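Local coordinates for lambda phage protein with carbohydrate-binding module (Shewanella oneidensis, PDB 2A5Z), which is of unknown function but binds magnesium and has a jelly-roll fold with a carbohydrate-binding module, so it probably binds carbohydrate, at residues N67-T73 with A101-M107; G74-N80 with Q91-S96; V137-I143 with T225-K231. All coordinates share one frame; numbering follows the deposited sequence.

Contact 1: residues N67-T73 with A101-M107; sequences NISLLST and ASFLAGM
Phe103 has CG anti to the backbone N (chi1 176°), and Leu70 has CG anti to the carbonyl carbon (chi1 -57°). With these torsions the two side chains lie side by side and point the same way. Leu70 CD2 sits 3.9 Å from Phe103 CZ and also reaches Ala105 CB at 3.8 Å. Ser72 OG meets the same ring in plane at its edge, 3.7 Å from Phe103 CD1. Leu71 and Leu104 pair on the other face of the sheet, through their CB atoms.

Three hydrogen-bonded pairs join the backbones. The middle one is the shortest: Leu71 N gives a nearly straight bond to Leu104 O of 2.7 Å (172°). At the Ser102 end the return bond is long, with Ser102 N 3.3 Å from Thr73 O and well above that carbonyl plane. A water there donates to both Leu71 O and Ser102 OG. Ser102 OG in turn is bonded to Gly144 O.

At the far end the bent selenomethionine Met107 brings CE to 3.7 Å from Asn67 O. Ser69 OG bonds to His227 NE2. His58 of a second subunit packs on Ser69 and Leu71, so this face also meets the trimer neighbour.

Such an antiparallel strand pair, with side chains alternating between its two faces, is characteristic of the jelly-roll fold of this protein.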
ATOM      1  N   ASN C  67      -4.632   4.561   0.066  1.00 17.54           N
ATOM      2  CA  ASN C  67      -4.840   5.950  -0.420  1.00 17.63           C
ATOM      3  C   ASN C  67      -4.810   7.052   0.651  1.00 16.98           C
ATOM      4  O   ASN C  67      -4.748   8.238   0.315  1.00 16.79           O
ATOM      5  CB  ASN C  67      -6.134   6.091  -1.254  1.00 17.92           C
ATOM      6  CG  ASN C  67      -6.124   5.240  -2.525  1.00 18.91           C
ATOM      7  OD1 ASN C  67      -5.062   4.878  -3.040  1.00 20.23           O
ATOM      8  ND2 ASN C  67      -7.320   4.920  -3.036  1.00 16.57           N
ATOM      9  N   ILE C  68      -4.857   6.653   1.923  1.00 16.72           N
ATOM     10  CA  ILE C  68      -5.051   7.575   3.049  1.00 16.30           C
ATOM     11  C   ILE C  68      -3.712   7.949   3.661  1.00 16.93           C
ATOM     12  O   ILE C  68      -2.903   7.068   3.956  1.00 16.32           O
ATOM     13  CB  ILE C  68      -5.986   6.954   4.129  1.00 16.05           C
ATOM     14  CG1 ILE C  68      -7.382   6.706   3.543  1.00 15.68           C
ATOM     15  CG2 ILE C  68      -6.091   7.845   5.390  1.00 15.13           C
ATOM     16  CD1 ILE C  68      -8.083   5.495   4.153  1.00 15.52           C
ATOM     17  N   SER C  69      -3.492   9.257   3.835  1.00 16.89           N
ATOM     18  CA  SER C  69      -2.287   9.787   4.481  1.00 17.57           C
ATOM     19  C   SER C  69      -2.345   9.525   5.974  1.00 17.53           C
ATOM     20  O   SER C  69      -3.391   9.702   6.585  1.00 17.18           O
ATOM     21  CB  SER C  69      -2.176  11.302   4.257  1.00 17.45           C
ATOM     22  OG  SER C  69      -2.284  11.627   2.883  1.00 18.59           O
ATOM     23  N   LEU C  70      -1.226   9.093   6.556  1.00 17.88           N
ATOM     24  CA  LEU C  70      -1.161   8.821   7.989  1.00 17.80           C
ATOM     25  C   LEU C  70      -0.000   9.618   8.545  1.00 17.79           C
ATOM     26  O   LEU C  70       1.146   9.183   8.526  1.00 17.44           O
ATOM     27  CB  LEU C  70      -1.019   7.323   8.264  1.00 18.07           C
ATOM     28  CG  LEU C  70      -2.121   6.431   7.677  1.00 18.55           C
ATOM     29  CD1 LEU C  70      -1.694   4.981   7.705  1.00 19.62           C
ATOM     30  CD2 LEU C  70      -3.461   6.644   8.407  1.00 17.71           C
ATOM     31  N   LEU C  71      -0.321  10.811   9.023  1.00 17.77           N
ATOM     32  CA  LEU C  71       0.686  11.843   9.206  1.00 17.45           C
ATOM     33  C   LEU C  71       0.938  12.131  10.663  1.00 17.60           C
ATOM     34  O   LEU C  71       0.025  12.511  11.398  1.00 16.70           O
ATOM     35  CB  LEU C  71       0.260  13.115   8.463  1.00 17.80           C
ATOM     36  CG  LEU C  71       0.029  12.937   6.955  1.00 17.19           C
ATOM     37  CD1 LEU C  71      -0.496  14.212   6.308  1.00 16.14           C
ATOM     38  CD2 LEU C  71       1.312  12.501   6.292  1.00 18.27           C
ATOM     39  N   SER C  72       2.186  11.915  11.069  1.00 17.87           N
ATOM     40  CA  SER C  72       2.657  12.240  12.404  1.00 18.12           C
ATOM     41  C   SER C  72       3.491  13.515  12.358  1.00 18.55           C
ATOM     42  O   SER C  72       4.316  13.689  11.454  1.00 18.55           O
ATOM     43  CB  SER C  72       3.494  11.087  12.955  1.00 18.36           C
ATOM     44  OG  SER C  72       2.675   9.960  13.216  1.00 18.87           O
ATOM     45  N   THR C  73       3.241  14.418  13.308  1.00 18.40           N
ATOM     46  CA  THR C  73       4.071  15.609  13.501  1.00 18.90           C
ATOM     47  C   THR C  73       4.401  15.804  14.983  1.00 18.84           C
ATOM     48  O   THR C  73       3.700  15.280  15.859  1.00 18.81           O
ATOM     49  CB  THR C  73       3.409  16.904  12.926  1.00 19.14           C
ATOM     50  OG1 THR C  73       2.086  17.055  13.451  1.00 19.66           O
ATOM     51  CG2 THR C  73       3.343  16.862  11.413  1.00 19.11           C
ATOM     52  N   ALA C 101       1.828  18.777  18.567  1.00 19.01           N
ATOM     53  CA  ALA C 101       2.040  17.430  18.020  1.00 18.25           C
ATOM     54  C   ALA C 101       0.683  16.822  17.683  1.00 18.01           C
ATOM     55  O   ALA C 101      -0.291  16.995  18.434  1.00 16.78           O
ATOM     56  CB  ALA C 101       2.778  16.560  19.014  1.00 18.16           C
ATOM     57  N   SER C 102       0.611  16.128  16.552  1.00 17.75           N
ATOM     58  CA  SER C 102      -0.666  15.607  16.079  1.00 17.88           C
ATOM     59  C   SER C 102      -0.521  14.330  15.257  1.00 17.65           C
ATOM     60  O   SER C 102       0.553  14.032  14.730  1.00 17.59           O
ATOM     61  CB  SER C 102      -1.398  16.665  15.245  1.00 18.01           C
ATOM     62  OG  SER C 102      -0.684  16.980  14.057  1.00 18.54           O
ATOM     63  N   PHE C 103      -1.615  13.580  15.173  1.00 17.12           N
ATOM     64  CA  PHE C 103      -1.728  12.514  14.193  1.00 16.98           C
ATOM     65  C   PHE C 103      -2.925  12.790  13.301  1.00 16.78           C
ATOM     66  O   PHE C 103      -4.008  13.144  13.779  1.00 16.75           O
ATOM     67  CB  PHE C 103      -1.836  11.133  14.845  1.00 16.84           C
ATOM     68  CG  PHE C 103      -2.050  10.020  13.853  1.00 17.18           C
ATOM     69  CD1 PHE C 103      -0.988   9.529  13.101  1.00 16.48           C
ATOM     70  CD2 PHE C 103      -3.323   9.483  13.654  1.00 17.45           C
ATOM     71  CE1 PHE C 103      -1.190   8.500  12.167  1.00 17.24           C
ATOM     72  CE2 PHE C 103      -3.535   8.458  12.726  1.00 16.93           C
ATOM     73  CZ  PHE C 103      -2.471   7.968  11.986  1.00 16.34           C
ATOM     74  N   LEU C 104      -2.720  12.631  12.003  1.00 16.72           N
ATOM     75  CA  LEU C 104      -3.755  12.928  11.025  1.00 17.08           C
ATOM     76  C   LEU C 104      -3.936  11.747  10.082  1.00 17.09           C
ATOM     77  O   LEU C 104      -2.979  11.312   9.445  1.00 17.63           O
ATOM     78  CB  LEU C 104      -3.389  14.205  10.243  1.00 17.20           C
ATOM     79  CG  LEU C 104      -4.463  14.907   9.400  1.00 18.47           C
ATOM     80  CD1 LEU C 104      -4.111  16.383   9.139  1.00 19.47           C
ATOM     81  CD2 LEU C 104      -4.683  14.171   8.098  1.00 20.16           C
ATOM     82  N   ALA C 105      -5.159  11.224  10.005  1.00 16.57           N
ATOM     83  CA  ALA C 105      -5.520  10.260   8.975  1.00 16.07           C
ATOM     84  C   ALA C 105      -6.468  10.947   8.004  1.00 16.09           C
ATOM     85  O   ALA C 105      -7.620  11.239   8.338  1.00 16.40           O
ATOM     86  CB  ALA C 105      -6.161   8.992   9.595  1.00 15.66           C
ATOM     87  N   GLY C 106      -5.977  11.245   6.806  1.00 16.19           N
ATOM     88  CA  GLY C 106      -6.759  12.041   5.878  1.00 15.97           C
ATOM     89  C   GLY C 106      -6.355  11.967   4.425  1.00 15.58           C
ATOM     90  O   GLY C 106      -5.431  11.229   4.053  1.00 15.89           O
HETATM   91  N   MSE C 107      -7.084  12.729   3.609  1.00 15.33           N
HETATM   92  CA  MSE C 107      -6.835  12.856   2.163  1.00 14.04           C
HETATM   93  C   MSE C 107      -6.836  14.335   1.749  1.00 15.13           C
HETATM   94  O   MSE C 107      -7.290  15.205   2.509  1.00 15.07           O
HETATM   95  CB  MSE C 107      -7.868  12.045   1.351  1.00 14.36           C
HETATM   96  CG  MSE C 107      -7.748  10.498   1.510  1.00 13.89           C
HETATM   97 SE   MSE C 107      -8.743   9.507   0.370  1.00  8.43          SE
HETATM   98  CE  MSE C 107      -7.773   9.707  -1.130  1.00 14.06           C
TER
HETATM   99  O   HOH W   1      -0.074  15.328  11.847  1.00 13.91           O

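Contact 2: residues G74-N80 with Q91-S96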
ATOM      1  N   GLY C  74       5.479  16.544  15.251  1.00 18.86           N
ATOM      2  CA  GLY C  74       5.858  16.928  16.613  1.00 18.92           C
ATOM      3  C   GLY C  74       6.241  15.764  17.516  1.00 19.07           C
ATOM      4  O   GLY C  74       6.100  15.855  18.731  1.00 19.02           O
ATOM      5  N   ASN C  75       6.740  14.683  16.920  1.00 19.25           N
ATOM      6  CA  ASN C  75       7.089  13.458  17.639  1.00 19.67           C
ATOM      7  C   ASN C  75       5.939  12.898  18.475  1.00 19.48           C
ATOM      8  O   ASN C  75       6.149  12.419  19.594  1.00 19.28           O
ATOM      9  CB  ASN C  75       8.347  13.665  18.501  1.00 20.61           C
ATOM     10  CG  ASN C  75       9.530  14.140  17.686  1.00 22.37           C
ATOM     11  OD1 ASN C  75      10.193  13.350  17.021  1.00 25.53           O
ATOM     12  ND2 ASN C  75       9.789  15.439  17.723  1.00 25.30           N
ATOM     13  N   ILE C  76       4.726  12.968  17.922  1.00 19.16           N
ATOM     14  CA  ILE C  76       3.537  12.391  18.540  1.00 19.27           C
ATOM     15  C   ILE C  76       3.809  10.914  18.837  1.00 19.88           C
ATOM     16  O   ILE C  76       4.479  10.220  18.059  1.00 20.08           O
ATOM     17  CB  ILE C  76       2.287  12.537  17.621  1.00 18.87           C
ATOM     18  CG1 ILE C  76       0.994  12.190  18.365  1.00 18.32           C
ATOM     19  CG2 ILE C  76       2.435  11.682  16.357  1.00 18.93           C
ATOM     20  CD1 ILE C  76       0.519  13.271  19.339  1.00 17.22           C
ATOM     21  N   SER C  77       3.292  10.438  19.959  1.00 19.96           N
ATOM     22  CA  SER C  77       3.582   9.091  20.387  1.00 20.83           C
ATOM     23  C   SER C  77       2.470   8.135  19.955  1.00 20.97           C
ATOM     24  O   SER C  77       1.406   8.074  20.571  1.00 21.11           O
ATOM     25  CB  SER C  77       3.807   9.064  21.898  1.00 20.97           C
ATOM     26  OG  SER C  77       4.182   7.778  22.316  1.00 22.75           O
ATOM     27  N   LEU C  78       2.706   7.406  18.870  1.00 21.07           N
ATOM     28  CA  LEU C  78       1.770   6.367  18.469  1.00 21.07           C
ATOM     29  C   LEU C  78       2.042   5.147  19.336  1.00 21.06           C
ATOM     30  O   LEU C  78       3.140   4.598  19.313  1.00 21.03           O
ATOM     31  CB  LEU C  78       1.892   6.035  16.978  1.00 21.32           C
ATOM     32  CG  LEU C  78       1.778   7.168  15.943  1.00 21.03           C
ATOM     33  CD1 LEU C  78       1.818   6.583  14.538  1.00 21.19           C
ATOM     34  CD2 LEU C  78       0.518   8.011  16.135  1.00 20.73           C
ATOM     35  N   GLN C  79       1.047   4.761  20.133  1.00 20.86           N
ATOM     36  CA  GLN C  79       1.164   3.609  21.032  1.00 20.51           C
ATOM     37  C   GLN C  79       1.022   2.298  20.262  1.00 20.11           C
ATOM     38  O   GLN C  79       0.747   2.306  19.058  1.00 19.92           O
ATOM     39  CB  GLN C  79       0.109   3.693  22.132  1.00 20.82           C
ATOM     40  CG  GLN C  79       0.162   4.976  22.941  1.00 21.73           C
ATOM     41  CD  GLN C  79       1.420   5.076  23.783  1.00 23.07           C
ATOM     42  OE1 GLN C  79       1.549   4.400  24.801  1.00 24.86           O
ATOM     43  NE2 GLN C  79       2.352   5.926  23.362  1.00 22.66           N
ATOM     44  N   ASN C  80       1.217   1.179  20.951  1.00 19.52           N
ATOM     45  CA  ASN C  80       1.048  -0.134  20.337  1.00 19.34           C
ATOM     46  C   ASN C  80      -0.363  -0.359  19.825  1.00 18.91           C
ATOM     47  O   ASN C  80      -1.333  -0.024  20.503  1.00 18.14           O
ATOM     48  CB  ASN C  80       1.388  -1.239  21.322  1.00 19.60           C
ATOM     49  CG  ASN C  80       2.865  -1.349  21.572  1.00 20.59           C
ATOM     50  OD1 ASN C  80       3.320  -1.198  22.702  1.00 23.38           O
ATOM     51  ND2 ASN C  80       3.626  -1.613  20.521  1.00 18.57           N
ATOM     52  N   GLN C  91      -5.406   2.319  16.916  1.00 15.53           N
ATOM     53  CA  GLN C  91      -4.207   3.122  17.127  1.00 15.89           C
ATOM     54  C   GLN C  91      -4.442   4.149  18.239  1.00 16.45           C
ATOM     55  O   GLN C  91      -5.102   5.171  18.007  1.00 16.53           O
ATOM     56  CB  GLN C  91      -3.792   3.827  15.820  1.00 16.03           C
ATOM     57  CG  GLN C  91      -2.579   4.749  15.936  1.00 15.84           C
ATOM     58  CD  GLN C  91      -1.312   4.013  16.297  1.00 14.69           C
ATOM     59  OE1 GLN C  91      -0.949   3.922  17.470  1.00 17.44           O
ATOM     60  NE2 GLN C  91      -0.638   3.468  15.299  1.00 12.61           N
ATOM     61  N   PRO C  92      -3.927   3.867  19.457  1.00 16.64           N
ATOM     62  CA  PRO C  92      -3.957   4.846  20.539  1.00 17.01           C
ATOM     63  C   PRO C  92      -2.842   5.866  20.347  1.00 17.36           C
ATOM     64  O   PRO C  92      -1.776   5.536  19.798  1.00 17.20           O
ATOM     65  CB  PRO C  92      -3.702   4.004  21.796  1.00 16.52           C
ATOM     66  CG  PRO C  92      -3.707   2.573  21.338  1.00 16.96           C
ATOM     67  CD  PRO C  92      -3.305   2.615  19.905  1.00 16.39           C
ATOM     68  N   ILE C  93      -3.088   7.092  20.799  1.00 17.58           N
ATOM     69  CA  ILE C  93      -2.202   8.219  20.499  1.00 17.93           C
ATOM     70  C   ILE C  93      -1.942   9.022  21.780  1.00 18.34           C
ATOM     71  O   ILE C  93      -2.868   9.311  22.541  1.00 18.40           O
ATOM     72  CB  ILE C  93      -2.805   9.106  19.351  1.00 18.17           C
ATOM     73  CG1 ILE C  93      -3.006   8.269  18.077  1.00 18.06           C
ATOM     74  CG2 ILE C  93      -1.922  10.315  19.043  1.00 17.37           C
ATOM     75  CD1 ILE C  93      -4.097   8.786  17.136  1.00 17.78           C
ATOM     76  N   VAL C  94      -0.675   9.353  22.026  1.00 18.65           N
ATOM     77  CA  VAL C  94      -0.277  10.063  23.245  1.00 19.00           C
ATOM     78  C   VAL C  94       0.596  11.281  22.903  1.00 19.36           C
ATOM     79  O   VAL C  94       1.409  11.244  21.969  1.00 19.20           O
ATOM     80  CB  VAL C  94       0.403   9.093  24.267  1.00 19.12           C
ATOM     81  CG1 VAL C  94       1.038   9.834  25.434  1.00 19.47           C
ATOM     82  CG2 VAL C  94      -0.604   8.092  24.800  1.00 18.34           C
ATOM     83  N   SER C  95       0.392  12.368  23.645  1.00 19.56           N
ATOM     84  CA  SER C  95       1.127  13.611  23.446  1.00 19.27           C
ATOM     85  C   SER C  95       2.626  13.466  23.730  1.00 19.53           C
ATOM     86  O   SER C  95       3.058  12.524  24.393  1.00 19.38           O
ATOM     87  CB  SER C  95       0.545  14.712  24.330  1.00 19.34           C
ATOM     88  OG  SER C  95       0.820  14.474  25.699  1.00 18.57           O
ATOM     89  N   SER C  96       3.404  14.413  23.215  1.00 19.90           N
ATOM     90  CA  SER C  96       4.841  14.464  23.444  1.00 20.20           C
ATOM     91  C   SER C  96       5.204  15.773  24.143  1.00 20.66           C
ATOM     92  O   SER C  96       4.326  16.499  24.635  1.00 20.76           O
ATOM     93  CB  SER C  96       5.578  14.364  22.111  1.00 20.16           C
ATOM     94  OG  SER C  96       5.268  15.484  21.302  1.00 19.70           O
TER
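Ile76 lays its CG1-CD1 arm across the CG2 methyl of Ile93. CG1 is 3.5 Å from Ile93 CG2, and CD1 touches the carbonyl of Val94, 3.4 Å from Val94 O. The arm gets there because CG1 is anti to the backbone N (chi1 -169°). Leu78 and Ile93 meet differently. They run side by side in the same direction, with Leu78 CD2 against Ile93 CG1. Phe103 of strand 102-107 touches both, so this face is turned into the protein.

The other face carries Ser77, Val94 and Gln79. The chain of Gln79 bends at chi2 (-67°) and folds over Val94. Its CG lies 3.7 Å from Val94 CG2, and its amide follows the same methyl. Gln79 CB also packs on the ring of Pro92, at 3.8 Å from Pro92 CB.

The backbones form a short two-stranded antiparallel ladder, with Ser77 and Val94 as a hydrogen-bonded pair. This small sheet packs on the Phe103 side of the larger jelly-roll sheet. Ser77 N donates to Val94 O, and Val94 N returns the bond to Ser77 O at 2.8 Å. Beyond Leu78 and Ile93, which are a non-hydrogen-bonded pair, Gln79 N continues the pattern to Pro92 O. Pro92 has no N-H to give back.

At the other end a side chain takes over. Ser96 OG donates to Gly74 O over 2.7 Å, nearly along the C=O axis, and accepts from Thr98 N. Ser96 CB rests against the next carbonyl, 3.2 Å from Asn75 O.

Gln91 crosses Leu78 at about a right angle. Its side chain lies near, but not in, the magnesium site formed by Asp54, Phe88, Gly89 and Asp247, about 8 Å from the ion. Along its other edge, the backbone of 91-96 bonds to Ile246, Leu243 and Ile241.

Contact 3: residues V137-I143 with T225-K231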
ATOM      1  N   VAL C 137     -10.469  16.827  15.454  1.00 19.36           N
ATOM      2  CA  VAL C 137     -11.410  17.238  14.412  1.00 19.63           C
ATOM      3  C   VAL C 137     -11.717  16.071  13.470  1.00 19.39           C
ATOM      4  O   VAL C 137     -10.816  15.353  13.041  1.00 19.53           O
ATOM      5  CB  VAL C 137     -10.877  18.428  13.553  1.00 19.96           C
ATOM      6  CG1 VAL C 137     -11.959  18.916  12.583  1.00 19.95           C
ATOM      7  CG2 VAL C 137     -10.430  19.583  14.438  1.00 20.74           C
ATOM      8  N   ILE C 138     -13.000  15.880  13.179  1.00 19.36           N
ATOM      9  CA  ILE C 138     -13.422  15.046  12.063  1.00 19.37           C
ATOM     10  C   ILE C 138     -13.995  16.014  11.015  1.00 19.17           C
ATOM     11  O   ILE C 138     -15.069  16.582  11.194  1.00 19.02           O
ATOM     12  CB  ILE C 138     -14.406  13.917  12.498  1.00 19.42           C
ATOM     13  CG1 ILE C 138     -13.692  12.914  13.410  1.00 19.60           C
ATOM     14  CG2 ILE C 138     -14.922  13.155  11.291  1.00 19.70           C
ATOM     15  CD1 ILE C 138     -14.406  12.655  14.726  1.00 20.27           C
ATOM     16  N   GLY C 139     -13.227  16.226   9.952  1.00 19.05           N
ATOM     17  CA  GLY C 139     -13.551  17.201   8.921  1.00 18.93           C
ATOM     18  C   GLY C 139     -12.282  17.728   8.281  1.00 18.82           C
ATOM     19  O   GLY C 139     -11.280  17.017   8.215  1.00 18.53           O
ATOM     20  N   SER C 140     -12.330  18.974   7.806  1.00 18.94           N
ATOM     21  CA  SER C 140     -11.174  19.620   7.198  1.00 19.01           C
ATOM     22  C   SER C 140     -10.320  20.298   8.258  1.00 19.01           C
ATOM     23  O   SER C 140     -10.818  20.693   9.318  1.00 18.49           O
ATOM     24  CB  SER C 140     -11.605  20.629   6.136  1.00 19.06           C
ATOM     25  OG  SER C 140     -12.397  21.665   6.692  1.00 20.33           O
ATOM     26  N   THR C 141      -9.031  20.428   7.973  1.00 19.35           N
ATOM     27  CA  THR C 141      -8.086  20.945   8.958  1.00 19.99           C
ATOM     28  C   THR C 141      -6.763  21.365   8.325  1.00 20.74           C
ATOM     29  O   THR C 141      -6.350  20.823   7.292  1.00 20.18           O
ATOM     30  CB  THR C 141      -7.839  19.920  10.120  1.00 20.01           C
ATOM     31  OG1 THR C 141      -6.948  20.486  11.090  1.00 19.95           O
ATOM     32  CG2 THR C 141      -7.269  18.597   9.604  1.00 20.35           C
ATOM     33  N   SER C 142      -6.118  22.360   8.934  1.00 21.69           N
ATOM     34  CA  SER C 142      -4.721  22.637   8.648  1.00 22.33           C
ATOM     35  C   SER C 142      -3.956  21.349   8.923  1.00 22.80           C
ATOM     36  O   SER C 142      -4.259  20.624   9.876  1.00 22.42           O
ATOM     37  CB  SER C 142      -4.167  23.731   9.574  1.00 22.33           C
ATOM     38  OG  SER C 142      -5.084  24.790   9.746  1.00 22.76           O
ATOM     39  N   ILE C 143      -2.965  21.082   8.086  1.00 23.52           N
ATOM     40  CA  ILE C 143      -2.081  19.936   8.249  1.00 24.69           C
ATOM     41  C   ILE C 143      -1.073  20.142   9.401  1.00 24.83           C
ATOM     42  O   ILE C 143      -0.816  21.275   9.830  1.00 25.16           O
ATOM     43  CB  ILE C 143      -1.357  19.644   6.896  1.00 24.68           C
ATOM     44  CG1 ILE C 143      -1.227  18.143   6.645  1.00 25.56           C
ATOM     45  CG2 ILE C 143      -0.029  20.419   6.766  1.00 25.25           C
ATOM     46  CD1 ILE C 143      -1.018  17.783   5.172  1.00 25.23           C
ATOM     47  N   THR C 225      -1.445  22.162   2.281  1.00 18.91           N
ATOM     48  CA  THR C 225      -1.509  22.832   3.595  1.00 18.83           C
ATOM     49  C   THR C 225      -2.691  22.317   4.420  1.00 18.78           C
ATOM     50  O   THR C 225      -2.762  22.546   5.639  1.00 18.99           O
ATOM     51  CB  THR C 225      -1.623  24.386   3.497  1.00 18.84           C
ATOM     52  OG1 THR C 225      -2.918  24.746   2.998  1.00 19.12           O
ATOM     53  CG2 THR C 225      -0.544  24.961   2.596  1.00 18.58           C
ATOM     54  N   ALA C 226      -3.618  21.626   3.758  1.00 18.45           N
ATOM     55  CA  ALA C 226      -4.788  21.086   4.441  1.00 18.25           C
ATOM     56  C   ALA C 226      -5.003  19.609   4.102  1.00 18.18           C
ATOM     57  O   ALA C 226      -4.415  19.094   3.155  1.00 17.71           O
ATOM     58  CB  ALA C 226      -6.024  21.908   4.098  1.00 18.15           C
ATOM     59  N   HIS C 227      -5.825  18.937   4.908  1.00 18.09           N
ATOM     60  CA  HIS C 227      -6.302  17.587   4.631  1.00 18.47           C
ATOM     61  C   HIS C 227      -7.724  17.478   5.164  1.00 18.35           C
ATOM     62  O   HIS C 227      -8.148  18.319   5.962  1.00 18.32           O
ATOM     63  CB  HIS C 227      -5.420  16.545   5.325  1.00 18.79           C
ATOM     64  CG  HIS C 227      -4.462  15.837   4.417  1.00 19.37           C
ATOM     65  ND1 HIS C 227      -3.660  16.498   3.509  1.00 19.99           N
ATOM     66  CD2 HIS C 227      -4.152  14.522   4.303  1.00 19.21           C
ATOM     67  CE1 HIS C 227      -2.907  15.621   2.869  1.00 19.01           C
ATOM     68  NE2 HIS C 227      -3.188  14.416   3.329  1.00 19.10           N
ATOM     69  N   ILE C 228      -8.453  16.457   4.723  1.00 17.93           N
ATOM     70  CA  ILE C 228      -9.786  16.159   5.257  1.00 17.83           C
ATOM     71  C   ILE C 228      -9.827  14.729   5.826  1.00 18.06           C
ATOM     72  O   ILE C 228      -9.359  13.790   5.187  1.00 18.36           O
ATOM     73  CB  ILE C 228     -10.935  16.459   4.212  1.00 18.10           C
ATOM     74  CG1 ILE C 228     -12.328  16.260   4.834  1.00 18.29           C
ATOM     75  CG2 ILE C 228     -10.740  15.687   2.872  1.00 17.21           C
ATOM     76  CD1 ILE C 228     -13.449  17.009   4.103  1.00 17.33           C
ATOM     77  N   GLY C 229     -10.339  14.583   7.048  1.00 17.61           N
ATOM     78  CA  GLY C 229     -10.380  13.283   7.705  1.00 17.55           C
ATOM     79  C   GLY C 229     -10.428  13.374   9.222  1.00 17.50           C
ATOM     80  O   GLY C 229     -11.300  14.035   9.785  1.00 17.67           O
ATOM     81  N   PHE C 230      -9.477  12.712   9.875  1.00 17.29           N
ATOM     82  CA  PHE C 230      -9.378  12.681  11.334  1.00 16.86           C
ATOM     83  C   PHE C 230      -8.041  13.264  11.762  1.00 17.00           C
ATOM     84  O   PHE C 230      -6.994  12.886  11.228  1.00 16.82           O
ATOM     85  CB  PHE C 230      -9.506  11.230  11.834  1.00 16.80           C
ATOM     86  CG  PHE C 230      -9.074  11.016  13.272  1.00 16.71           C
ATOM     87  CD1 PHE C 230      -9.966  11.212  14.320  1.00 16.95           C
ATOM     88  CD2 PHE C 230      -7.776  10.593  13.570  1.00 17.85           C
ATOM     89  CE1 PHE C 230      -9.572  11.001  15.650  1.00 16.88           C
ATOM     90  CE2 PHE C 230      -7.373  10.373  14.908  1.00 18.36           C
ATOM     91  CZ  PHE C 230      -8.281  10.578  15.941  1.00 16.15           C
ATOM     92  N   LYS C 231      -8.077  14.187  12.718  1.00 16.50           N
ATOM     93  CA  LYS C 231      -6.854  14.722  13.293  1.00 16.41           C
ATOM     94  C   LYS C 231      -7.019  14.879  14.798  1.00 16.62           C
ATOM     95  O   LYS C 231      -7.989  15.477  15.255  1.00 16.88           O
ATOM     96  CB  LYS C 231      -6.495  16.071  12.658  1.00 16.24           C
ATOM     97  CG  LYS C 231      -5.125  16.610  13.072  1.00 16.68           C
ATOM     98  CD  LYS C 231      -4.868  17.987  12.486  1.00 15.88           C
ATOM     99  CE  LYS C 231      -3.520  18.505  12.933  1.00 16.67           C
ATOM    100  NZ  LYS C 231      -3.351  19.962  12.696  1.00 17.19           N
TER
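Val137 and Lys231, Gly139 and Gly229, and Thr141 and His227 form hydrogen-bonded antiparallel pairs. Ile143 N adds a bond of 2.9 Å to Thr225 O. The chain turns a corner at 138-139 and again at 229. Two glycines face each other there. Gly229 N to Gly139 O is nearly straight (172°). At the backbone angles of either glycine, a CB would jam against the preceding carbonyl. These paired corners let neighbouring strands bend together in the antiparallel sheet of the jelly roll.

Two side-chain bonds converge on Ser142 O. Lys231 is fully extended, with CG anti to the backbone N (chi1 -172°), and crosses Thr141 at about a right angle, its CD 3.5 Å from Thr141 OG1. Its NZ reaches Ser142 O at 3.0 Å from above the carbonyl plane. Thr141 OG1 reaches the same oxygen at 3.0 Å from the opposite face. Lys231 NZ also bonds to Gly144 O, so this buried amine has two carbonyl partners. His227 ND1 donates to Ala226 O, which helps to orient the ring.

The apolar contact is Ile138 CG1 at the edge of Phe230, 4.2 Å from Phe230 CD1. Ile143 CD1 makes a van der Waals contact with the imidazole, 3.4 Å from His227 ND1. His58 of a second subunit stacks edge-to-face with His227.

Strand 102-107 pairs with 225-231 on one side, strands 150-151 and 153-156 flank 137-143, and strand 119-125 packs against Ile138 and Phe230.

In the fold
Contact 2 is nested in the loop that contact 1 closes, and contact 3 follows both along the chain. The centres of contacts 1 and 2 are about 12 Å apart, those of 1 and 3 about 9 Å, and those of 2 and 3 about 18 Å. Contacts 1 and 3 belong to one antiparallel sheet, where strands 102-107 and 230-234 are neighbours. Probable hydrogen bonds from Ala105 N to Phe230 O and from Ile228 N to Met107 O join them. Contact 2 is a separate small sheet packed against the Phe103 ring of contact 1. Contacts 1 and 3 thus build one sheet of the jelly roll, with contact 2 beside it.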